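Local structure of UPF0311 protein RPA1785 (Rhodopseudomonas palustris, 3C5O) at residues E8-I19 against A144-L155. The protein is of unknown function, but belongs to the UPF0311 (DUF3237) family and folds as an antiparallel beta-barrel that probably assembles as a tetramer. Residues are numbered along the deposited sequence; the frame is centred on the assembly and turned at random.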
ATOM      1  N   GLU B   8      15.313  19.969 -10.068  1.00 73.28           N
ATOM      2  CA  GLU B   8      15.388  21.102  -9.158  1.00 73.00           C
ATOM      3  C   GLU B   8      14.502  20.822  -7.959  1.00 68.93           C
ATOM      4  O   GLU B   8      13.388  20.329  -8.103  1.00 67.04           O
ATOM      5  CB  GLU B   8      14.965  22.401  -9.858  1.00 76.17           C
ATOM      6  CG  GLU B   8      15.596  22.634 -11.233  1.00 83.59           C
ATOM      7  CD  GLU B   8      17.091  23.000 -11.184  1.00 91.44           C
ATOM      8  OE1 GLU B   8      17.938  22.127 -10.853  1.00 92.27           O
ATOM      9  OE2 GLU B   8      17.429  24.166 -11.523  1.00 97.09           O
ATOM     10  N   THR B   9      15.036  21.094  -6.772  1.00 67.83           N
ATOM     11  CA  THR B   9      14.285  21.019  -5.531  1.00 64.94           C
ATOM     12  C   THR B   9      14.452  22.332  -4.796  1.00 66.36           C
ATOM     13  O   THR B   9      15.301  23.133  -5.152  1.00 69.50           O
ATOM     14  CB  THR B   9      14.735  19.852  -4.602  1.00 62.09           C
ATOM     15  OG1 THR B   9      16.053  20.103  -4.102  1.00 61.03           O
ATOM     16  CG2 THR B   9      14.690  18.530  -5.327  1.00 61.49           C
ATOM     17  N   LYS B  10      13.630  22.544  -3.777  1.00 65.03           N
ATOM     18  CA  LYS B  10      13.685  23.738  -2.947  1.00 66.38           C
ATOM     19  C   LYS B  10      13.277  23.337  -1.527  1.00 62.81           C
ATOM     20  O   LYS B  10      12.231  22.728  -1.326  1.00 61.26           O
ATOM     21  CB  LYS B  10      12.747  24.811  -3.522  1.00 67.84           C
ATOM     22  CG  LYS B  10      12.264  25.859  -2.535  1.00 69.53           C
ATOM     23  CD  LYS B  10      11.152  26.714  -3.134  1.00 71.09           C
ATOM     24  CE  LYS B  10      10.326  27.386  -2.054  1.00 73.80           C
ATOM     25  NZ  LYS B  10       8.964  27.699  -2.595  1.00 78.23           N
ATOM     26  N   TYR B  11      14.107  23.677  -0.549  1.00 62.63           N
ATOM     27  CA  TYR B  11      13.791  23.412   0.846  1.00 60.15           C
ATOM     28  C   TYR B  11      12.569  24.205   1.237  1.00 59.88           C
ATOM     29  O   TYR B  11      12.499  25.408   0.964  1.00 62.81           O
ATOM     30  CB  TYR B  11      14.967  23.787   1.752  1.00 61.47           C
ATOM     31  CG  TYR B  11      14.580  23.851   3.211  1.00 59.19           C
ATOM     32  CD1 TYR B  11      14.438  22.687   3.956  1.00 54.66           C
ATOM     33  CD2 TYR B  11      14.340  25.079   3.834  1.00 60.19           C
ATOM     34  CE1 TYR B  11      14.067  22.725   5.288  1.00 54.87           C
ATOM     35  CE2 TYR B  11      13.956  25.138   5.163  1.00 60.22           C
ATOM     36  CZ  TYR B  11      13.822  23.952   5.885  1.00 58.24           C
ATOM     37  OH  TYR B  11      13.456  24.003   7.210  1.00 58.89           O
ATOM     38  N   VAL B  12      11.591  23.549   1.856  1.00 57.11           N
ATOM     39  CA  VAL B  12      10.379  24.251   2.262  1.00 56.10           C
ATOM     40  C   VAL B  12      10.168  24.286   3.781  1.00 54.99           C
ATOM     41  O   VAL B  12       9.813  25.319   4.322  1.00 56.13           O
ATOM     42  CB  VAL B  12       9.086  23.744   1.528  1.00 55.54           C
ATOM     43  CG1 VAL B  12       9.069  24.209   0.089  1.00 56.97           C
ATOM     44  CG2 VAL B  12       8.958  22.220   1.607  1.00 50.82           C
ATOM     45  N   PHE B  13      10.348  23.172   4.477  1.00 52.67           N
ATOM     46  CA  PHE B  13      10.152  23.215   5.932  1.00 52.11           C
ATOM     47  C   PHE B  13      10.753  22.030   6.614  1.00 51.15           C
ATOM     48  O   PHE B  13      11.103  21.051   5.957  1.00 50.06           O
ATOM     49  CB  PHE B  13       8.653  23.376   6.321  1.00 51.63           C
ATOM     50  CG  PHE B  13       7.726  22.363   5.690  1.00 49.10           C
ATOM     51  CD1 PHE B  13       6.991  22.694   4.552  1.00 50.23           C
ATOM     52  CD2 PHE B  13       7.567  21.095   6.244  1.00 47.70           C
ATOM     53  CE1 PHE B  13       6.146  21.780   3.971  1.00 49.38           C
ATOM     54  CE2 PHE B  13       6.706  20.165   5.665  1.00 46.32           C
ATOM     55  CZ  PHE B  13       5.994  20.511   4.528  1.00 47.10           C
ATOM     56  N   THR B  14      10.863  22.122   7.937  1.00 51.97           N
ATOM     57  CA  THR B  14      11.385  21.036   8.761  1.00 51.33           C
ATOM     58  C   THR B  14      10.308  20.482   9.714  1.00 50.82           C
ATOM     59  O   THR B  14       9.582  21.252  10.365  1.00 50.44           O
ATOM     60  CB  THR B  14      12.642  21.480   9.516  1.00 53.54           C
ATOM     61  OG1 THR B  14      13.628  21.899   8.564  1.00 55.11           O
ATOM     62  CG2 THR B  14      13.227  20.340  10.342  1.00 50.91           C
ATOM     63  N   ILE B  15      10.175  19.148   9.719  1.00 49.13           N
ATOM     64  CA  ILE B  15       9.348  18.405  10.689  1.00 48.89           C
ATOM     65  C   ILE B  15      10.261  17.767  11.728  1.00 49.80           C
ATOM     66  O   ILE B  15      11.170  16.993  11.380  1.00 49.35           O
ATOM     67  CB  ILE B  15       8.541  17.238  10.034  1.00 47.65           C
ATOM     68  CG1 ILE B  15       7.593  17.758   8.940  1.00 48.11           C
ATOM     69  CG2 ILE B  15       7.753  16.458  11.095  1.00 46.34           C
ATOM     70  CD1 ILE B  15       6.904  16.630   8.155  1.00 44.65           C
ATOM     71  N   THR B  16      10.032  18.105  12.990  1.00 50.98           N
ATOM     72  CA  THR B  16      10.745  17.500  14.092  1.00 52.70           C
ATOM     73  C   THR B  16       9.762  16.581  14.813  1.00 52.36           C
ATOM     74  O   THR B  16       8.817  17.060  15.420  1.00 53.92           O
ATOM     75  CB  THR B  16      11.268  18.578  15.060  1.00 54.96           C
ATOM     76  OG1 THR B  16      12.171  19.444  14.367  1.00 57.90           O
ATOM     77  CG2 THR B  16      11.997  17.963  16.241  1.00 55.83           C
ATOM     78  N   ALA B  17       9.951  15.268  14.728  1.00 51.18           N
ATOM     79  CA  ALA B  17       9.068  14.346  15.426  1.00 50.52           C
ATOM     80  C   ALA B  17       9.705  13.747  16.689  1.00 52.26           C
ATOM     81  O   ALA B  17      10.739  13.068  16.603  1.00 52.41           O
ATOM     82  CB  ALA B  17       8.609  13.243  14.482  1.00 48.40           C
ATOM     83  N   ARG B  18       9.094  13.994  17.850  1.00 53.90           N
ATOM     84  CA  ARG B  18       9.508  13.336  19.103  1.00 55.77           C
ATOM     85  C   ARG B  18       9.053  11.879  19.050  1.00 54.07           C
ATOM     86  O   ARG B  18       7.883  11.576  18.770  1.00 52.71           O
ATOM     87  CB  ARG B  18       8.942  14.031  20.359  1.00 58.00           C
ATOM     88  CG  ARG B  18       9.097  15.552  20.406  1.00 61.26           C
ATOM     89  CD  ARG B  18       8.600  16.245  21.746  1.00 65.40           C
ATOM     90  NE  ARG B  18       7.397  15.690  22.440  1.00 67.80           N
ATOM     91  CZ  ARG B  18       7.433  14.753  23.408  1.00 69.54           C
ATOM     92  NH1 ARG B  18       8.593  14.190  23.800  1.00 69.11           N
ATOM     93  NH2 ARG B  18       6.303  14.343  23.983  1.00 68.90           N
ATOM     94  N   ILE B  19       9.975  10.969  19.302  1.00 53.91           N
ATOM     95  CA  ILE B  19       9.659   9.557  19.161  1.00 52.57           C
ATOM     96  C   ILE B  19       9.715   8.872  20.523  1.00 54.38           C
ATOM     97  O   ILE B  19      10.454   9.300  21.404  1.00 55.88           O
ATOM     98  CB  ILE B  19      10.608   8.854  18.155  1.00 51.90           C
ATOM     99  CG1 ILE B  19      12.074   9.091  18.540  1.00 51.11           C
ATOM    100  CG2 ILE B  19      10.293   9.325  16.713  1.00 50.63           C
ATOM    101  CD1 ILE B  19      13.013   7.985  18.118  1.00 53.09           C
ATOM    102  N   ALA B 144      18.266  10.423  19.702  1.00 66.67           N
ATOM    103  CA  ALA B 144      17.785   9.417  20.642  1.00 66.83           C
ATOM    104  C   ALA B 144      16.318   9.659  20.952  1.00 65.30           C
ATOM    105  O   ALA B 144      15.555   8.703  21.163  1.00 64.86           O
ATOM    106  CB  ALA B 144      18.622   9.437  21.919  1.00 69.99           C
ATOM    107  N   ASP B 145      15.933  10.938  20.928  1.00 64.46           N
ATOM    108  CA  ASP B 145      14.628  11.404  21.402  1.00 63.76           C
ATOM    109  C   ASP B 145      13.711  11.910  20.298  1.00 60.26           C
ATOM    110  O   ASP B 145      12.533  12.178  20.542  1.00 59.80           O
ATOM    111  CB  ASP B 145      14.825  12.535  22.427  1.00 67.51           C
ATOM    112  CG  ASP B 145      15.544  13.771  21.836  1.00 70.22           C
ATOM    113  OD1 ASP B 145      16.573  13.625  21.129  1.00 73.56           O
ATOM    114  OD2 ASP B 145      15.094  14.903  22.098  1.00 73.38           O
ATOM    115  N   ARG B 146      14.247  12.053  19.091  1.00 57.83           N
ATOM    116  CA  ARG B 146      13.532  12.711  18.007  1.00 55.07           C
ATOM    117  C   ARG B 146      14.115  12.368  16.651  1.00 53.47           C
ATOM    118  O   ARG B 146      15.205  11.813  16.565  1.00 53.92           O
ATOM    119  CB  ARG B 146      13.548  14.240  18.191  1.00 56.31           C
ATOM    120  CG  ARG B 146      14.894  14.887  17.907  1.00 58.36           C
ATOM    121  CD  ARG B 146      15.012  16.269  18.530  1.00 61.99           C
ATOM    122  NE  ARG B 146      16.198  16.993  18.054  1.00 64.91           N
ATOM    123  CZ  ARG B 146      17.441  16.812  18.503  1.00 68.71           C
ATOM    124  NH1 ARG B 146      18.431  17.528  18.002  1.00 71.10           N
ATOM    125  NH2 ARG B 146      17.709  15.917  19.448  1.00 71.07           N
ATOM    126  N   VAL B 147      13.349  12.697  15.608  1.00 51.80           N
ATOM    127  CA  VAL B 147      13.751  12.620  14.207  1.00 50.29           C
ATOM    128  C   VAL B 147      13.459  13.983  13.558  1.00 50.61           C
ATOM    129  O   VAL B 147      12.382  14.539  13.756  1.00 49.59           O
ATOM    130  CB  VAL B 147      12.992  11.487  13.470  1.00 49.72           C
ATOM    131  CG1 VAL B 147      13.239  11.571  11.977  1.00 48.46           C
ATOM    132  CG2 VAL B 147      13.416  10.083  14.013  1.00 45.52           C
ATOM    133  N   VAL B 148      14.440  14.523  12.823  1.00 51.86           N
ATOM    134  CA  VAL B 148      14.378  15.842  12.195  1.00 52.28           C
ATOM    135  C   VAL B 148      14.412  15.673  10.681  1.00 52.18           C
ATOM    136  O   VAL B 148      15.433  15.286  10.132  1.00 53.51           O
ATOM    137  CB  VAL B 148      15.575  16.717  12.608  1.00 54.58           C
ATOM    138  CG1 VAL B 148      15.532  18.102  11.927  1.00 55.75           C
ATOM    139  CG2 VAL B 148      15.632  16.887  14.113  1.00 55.00           C
ATOM    140  N   ILE B 149      13.303  15.985  10.010  1.00 51.36           N
ATOM    141  CA  ILE B 149      13.185  15.786   8.571  1.00 50.71           C
ATOM    142  C   ILE B 149      13.167  17.145   7.928  1.00 51.32           C
ATOM    143  O   ILE B 149      12.253  17.928   8.168  1.00 51.22           O
ATOM    144  CB  ILE B 149      11.807  15.178   8.124  1.00 49.42           C
ATOM    145  CG1 ILE B 149      11.059  14.370   9.231  1.00 49.64           C
ATOM    146  CG2 ILE B 149      11.902  14.548   6.698  1.00 49.53           C
ATOM    147  CD1 ILE B 149      11.546  13.055   9.523  1.00 51.88           C
ATOM    148  N   ASP B 150      14.146  17.407   7.084  1.00 52.13           N
ATOM    149  CA  ASP B 150      14.157  18.601   6.268  1.00 53.13           C
ATOM    150  C   ASP B 150      13.456  18.266   4.980  1.00 52.26           C
ATOM    151  O   ASP B 150      13.916  17.408   4.222  1.00 52.95           O
ATOM    152  CB  ASP B 150      15.587  19.031   5.996  1.00 55.01           C
ATOM    153  CG  ASP B 150      16.287  19.475   7.245  1.00 58.34           C
ATOM    154  OD1 ASP B 150      15.729  20.321   7.978  1.00 61.14           O
ATOM    155  OD2 ASP B 150      17.405  18.982   7.498  1.00 64.47           O
ATOM    156  N   VAL B 151      12.341  18.940   4.741  1.00 51.26           N
ATOM    157  CA  VAL B 151      11.441  18.613   3.630  1.00 50.08           C
ATOM    158  C   VAL B 151      11.736  19.533   2.444  1.00 51.81           C
ATOM    159  O   VAL B 151      11.801  20.751   2.587  1.00 52.98           O
ATOM    160  CB  VAL B 151       9.930  18.719   4.050  1.00 48.82           C
ATOM    161  CG1 VAL B 151       8.998  18.390   2.876  1.00 48.66           C
ATOM    162  CG2 VAL B 151       9.606  17.784   5.246  1.00 45.85           C
ATOM    163  N   HIS B 152      11.909  18.931   1.277  1.00 51.36           N
ATOM    164  CA  HIS B 152      12.211  19.655   0.072  1.00 53.01           C
ATOM    165  C   HIS B 152      11.116  19.424  -0.942  1.00 53.04           C
ATOM    166  O   HIS B 152      10.714  18.289  -1.159  1.00 52.57           O
ATOM    167  CB  HIS B 152      13.547  19.172  -0.484  1.00 53.88           C
ATOM    168  CG  HIS B 152      14.667  19.300   0.493  1.00 54.04           C
ATOM    169  ND1 HIS B 152      15.470  20.411   0.555  1.00 55.60           N
ATOM    170  CD2 HIS B 152      15.091  18.476   1.479  1.00 54.72           C
ATOM    171  CE1 HIS B 152      16.363  20.261   1.514  1.00 55.05           C
ATOM    172  NE2 HIS B 152      16.152  19.097   2.096  1.00 57.29           N
ATOM    173  N   GLN B 153      10.646  20.499  -1.559  1.00 53.80           N
ATOM    174  CA  GLN B 153       9.645  20.434  -2.609  1.00 54.57           C
ATOM    175  C   GLN B 153      10.340  20.066  -3.911  1.00 56.52           C
ATOM    176  O   GLN B 153      11.325  20.719  -4.277  1.00 58.65           O
ATOM    177  CB  GLN B 153       9.002  21.808  -2.752  1.00 55.39           C
ATOM    178  CG  GLN B 153       7.801  21.853  -3.651  1.00 57.35           C
ATOM    179  CD  GLN B 153       7.320  23.272  -3.922  1.00 60.23           C
ATOM    180  OE1 GLN B 153       6.180  23.486  -4.343  1.00 62.69           O
ATOM    181  NE2 GLN B 153       8.193  24.244  -3.711  1.00 63.86           N
ATOM    182  N   VAL B 154       9.854  19.028  -4.605  1.00 56.42           N
ATOM    183  CA  VAL B 154      10.400  18.688  -5.926  1.00 58.26           C
ATOM    184  C   VAL B 154       9.742  19.549  -6.991  1.00 61.54           C
ATOM    185  O   VAL B 154       8.510  19.543  -7.169  1.00 61.35           O
ATOM    186  CB  VAL B 154      10.242  17.212  -6.316  1.00 57.63           C
ATOM    187  CG1 VAL B 154      10.711  16.985  -7.774  1.00 58.56           C
ATOM    188  CG2 VAL B 154      11.014  16.304  -5.352  1.00 55.15           C
ATOM    189  N   LEU B 155      10.578  20.283  -7.708  1.00 64.59           N
ATOM    190  CA  LEU B 155      10.107  21.130  -8.765  1.00 67.60           C
ATOM    191  C   LEU B 155      10.232  20.392 -10.084  1.00 70.07           C
ATOM    192  O   LEU B 155       9.569  20.784 -11.051  1.00 73.36           O
ATOM    193  CB  LEU B 155      10.894  22.443  -8.786  1.00 69.79           C
ATOM    194  CG  LEU B 155      11.009  23.262  -7.495  1.00 67.94           C
ATOM    195  CD1 LEU B 155      11.967  24.430  -7.730  1.00 72.45           C
ATOM    196  CD2 LEU B 155       9.661  23.756  -6.993  1.00 65.43           C
TER
HETATM  197  O   HOH W   1      16.267  21.713  -1.667  1.00 51.98           O
HETATM  198  O   HOH W   2      11.772  14.840  23.150  1.00 75.31           O
HETATM  199  O   HOH W   3      12.977   7.951  23.405  1.00 65.35           O
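Val12 and Phe13 share a single partner, Val151, across the antiparallel strands 9-19 and 146-154, the mark of a classic beta bulge. Val12 N gives Val151 O a nearly straight hydrogen bond (2.9 Å, 174°), whereas Phe13 N reaches the same oxygen only weakly. Beyond this one-residue shift, Val151 N returns a bond to Phe13 O, and paired backbone bonds join Ile15 to Ile149 and Ala17 to Val147.

The face carrying Phe13, Ile15, Ile149 and Val151 is buried and closely packed. A chi1 of 53°, which sets CG of Phe13 between its backbone N and carbonyl carbon, lays the ring alongside Val151, whose CB comes over one face in a CH-pi contact 4.2 Å from the centroid. Branched Val151 suits this place: CG2 also meets Ile15 CD1, at 4.1 Å, while Ile15 CB packs on Ile149 CG1. Small Ala17 continues this apolar row beside Val147. Toward the other end of the same face the packing loosens at exposed Lys10, whose extended chain runs beside buried Gln153.

The other face is more polar and more open. Thr14 OG1 donates to Asp150 OD1 (2.7 Å), nearly along the carboxylate C-O bond, while its methyl CG2 touches Val148 CG1, so threonine serves both neighbours. Nearby, the edge of the Tyr11 ring turns toward the face of His152 in an offset edge-to-face pair, planes 66° apart, and a water links His152 ND1 to Thr9 OG1. At the far end of the strands Ile19 N meets Asp145 O from above the carbonyl plane (3.1 Å), a looser closing bond.

Pairing the first strand with the last closes the eight-stranded barrel. Strands 32-45 and 136-142 flank the pair; Val43 and Trp130 help enclose Phe13, while Pro5 of a second subunit packs on Tyr11 and Asp150.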